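Local coordinates for alkyltransferase-like protein 1 (Schizosaccharomyces pombe, PDB 3GVA) that recognises DNA carrying O6-alkylguanine lesions, flips the damaged base into a hydrophobic pocket and presents it to nucleotide excision repair, at residues 21-25 / 26-30. Numbering follows the deposited sequence.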
loop_
_atom_site.group_PDB
_atom_site.type_symbol
_atom_site.label_atom_id
_atom_site.label_comp_id
_atom_site.label_asym_id
_atom_site.label_seq_id
_atom_site.Cartn_x
_atom_site.Cartn_y
_atom_site.Cartn_z
ATOM N N LYS A 21 6.335 -8.052 -1.323
ATOM C CA LYS A 21 4.934 -8.268 -1.683
ATOM C C LYS A 21 4.125 -6.999 -1.425
ATOM O O LYS A 21 4.607 -6.077 -0.779
ATOM C CB LYS A 21 4.350 -9.421 -0.865
ATOM C CG LYS A 21 4.984 -10.777 -1.158
ATOM C CD LYS A 21 4.658 -11.240 -2.561
ATOM C CE LYS A 21 5.304 -12.579 -2.872
ATOM N NZ LYS A 21 5.006 -12.997 -4.274
ATOM N N VAL A 22 2.898 -6.947 -1.933
ATOM C CA VAL A 22 2.061 -5.771 -1.726
ATOM C C VAL A 22 0.618 -6.161 -1.453
ATOM O O VAL A 22 0.237 -7.322 -1.607
ATOM C CB VAL A 22 2.084 -4.810 -2.962
ATOM C CG1 VAL A 22 3.523 -4.411 -3.292
ATOM C CG2 VAL A 22 1.420 -5.468 -4.173
ATOM N N SER A 23 -0.185 -5.192 -1.039
ATOM C CA SER A 23 -1.594 -5.445 -0.789
ATOM C C SER A 23 -2.366 -4.165 -1.084
ATOM O O SER A 23 -1.779 -3.172 -1.535
ATOM C CB SER A 23 -1.823 -5.897 0.657
ATOM O OG SER A 23 -3.130 -6.429 0.804
ATOM N N THR A 24 -3.674 -4.186 -0.846
ATOM C CA THR A 24 -4.514 -3.018 -1.109
ATOM C C THR A 24 -5.462 -2.746 0.060
ATOM O O THR A 24 -5.640 -3.595 0.943
ATOM C CB THR A 24 -5.366 -3.225 -2.377
ATOM O OG1 THR A 24 -6.234 -4.347 -2.177
ATOM C CG2 THR A 24 -4.486 -3.496 -3.582
ATOM N N TYR A 25 -6.076 -1.566 0.059
ATOM C CA TYR A 25 -7.009 -1.203 1.114
ATOM C C TYR A 25 -8.110 -2.254 1.231
ATOM O O TYR A 25 -8.465 -2.682 2.334
ATOM C CB TYR A 25 -7.658 0.159 0.834
ATOM C CG TYR A 25 -6.702 1.333 0.787
ATOM C CD1 TYR A 25 -5.472 1.285 1.437
ATOM C CD2 TYR A 25 -7.049 2.505 0.121
ATOM C CE1 TYR A 25 -4.605 2.378 1.424
ATOM C CE2 TYR A 25 -6.194 3.607 0.104
ATOM C CZ TYR A 25 -4.973 3.534 0.757
ATOM O OH TYR A 25 -4.124 4.617 0.746
ATOM N N GLY A 26 -8.643 -2.668 0.085
ATOM C CA GLY A 26 -9.708 -3.656 0.066
ATOM C C GLY A 26 -9.292 -5.003 0.615
ATOM O O GLY A 26 -10.017 -5.616 1.401
ATOM N N GLU A 27 -8.123 -5.472 0.194
ATOM C CA GLU A 27 -7.606 -6.754 0.653
ATOM C C GLU A 27 -7.377 -6.736 2.158
ATOM O O GLU A 27 -7.732 -7.681 2.864
ATOM C CB GLU A 27 -6.289 -7.078 -0.059
ATOM C CG GLU A 27 -6.438 -7.450 -1.516
ATOM C CD GLU A 27 -7.159 -8.771 -1.699
ATOM O OE1 GLU A 27 -8.302 -8.766 -2.201
ATOM O OE2 GLU A 27 -6.584 -9.816 -1.333
ATOM N N ILE A 28 -6.780 -5.659 2.653
ATOM C CA ILE A 28 -6.500 -5.553 4.081
ATOM C C ILE A 28 -7.793 -5.524 4.882
ATOM O O ILE A 28 -7.906 -6.191 5.915
ATOM C CB ILE A 28 -5.671 -4.290 4.393
ATOM C CG1 ILE A 28 -4.282 -4.414 3.756
ATOM C CG2 ILE A 28 -5.575 -4.073 5.903
ATOM C CD1 ILE A 28 -3.416 -5.539 4.321
ATOM N N ALA A 29 -8.770 -4.759 4.404
ATOM C CA ALA A 29 -10.053 -4.654 5.092
ATOM C C ALA A 29 -10.706 -6.024 5.218
ATOM O O ALA A 29 -11.250 -6.362 6.261
ATOM C CB ALA A 29 -10.974 -3.698 4.347
ATOM N N ARG A 30 -10.642 -6.817 4.155
ATOM C CA ARG A 30 -11.222 -8.154 4.172
ATOM C C ARG A 30 -10.375 -9.073 5.049
ATOM O O ARG A 30 -10.892 -9.994 5.689
ATOM C CB ARG A 30 -11.315 -8.715 2.745
ATOM C CG ARG A 30 -12.367 -8.034 1.863
ATOM C CD ARG A 30 -12.530 -8.733 0.504
ATOM N NE ARG A 30 -11.476 -8.408 -0.462
ATOM C CZ ARG A 30 -11.392 -7.257 -1.130
ATOM N NH1 ARG A 30 -12.299 -6.304 -0.942
ATOM N NH2 ARG A 30 -10.402 -7.056 -1.995
#
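Thr24 caps the helix that starts at Tyr25: its OG1 accepts the backbone N-H of Glu27 at 3.2 Å between Thr24 OG1 and Glu27 N, fairly straight at 162°. The threonine holds OG1 between its own backbone N and carbonyl carbon (chi1 62°), which aims the hydroxyl oxygen at the N-H of Glu27. One residue on, the carbonyl takes over, with Ile28 N 2.9 Å from Thr24 O and almost in line with the C=O bond; Tyr25 O receives Ala29 N in the same i to i+4 pattern.

Glu27 is worth following outward. Glu27 CB sits 3.3 Å from Ser23 OG, and Glu27 CG lies 3.2 Å from Thr24 OG1, the same oxygen that accepts the N-H. The chain then bends at chi2 (-67°) and carries the carboxylate away from the cap toward Arg30, where Arg30 NH2 lies 2.7 Å from Glu27 OE1 in a salt bridge. Glu27 OE1 lies at the edge of the guanidinium, in its plane, and is itself approached from its anti side, somewhat out of the carboxylate plane, while Gly26 O stands over one face of the guanidinium. The same Ser23 OG also meets Ile28 CD1, at 3.6 Å.

With alanine at Thr24, the N-H of Glu27 would probably lose its capping acceptor, and the contact with Glu27 CG would go too.

Tyr25, whose ring packs on Val41 and Met45 of helix 38-46, is thought to be needed for phosphate rotation and nucleotide flipping. This is a classic threonine N-cap, here opening helix 25-31 in the helix-turn-helix-type DNA-binding domain of the MGMT family.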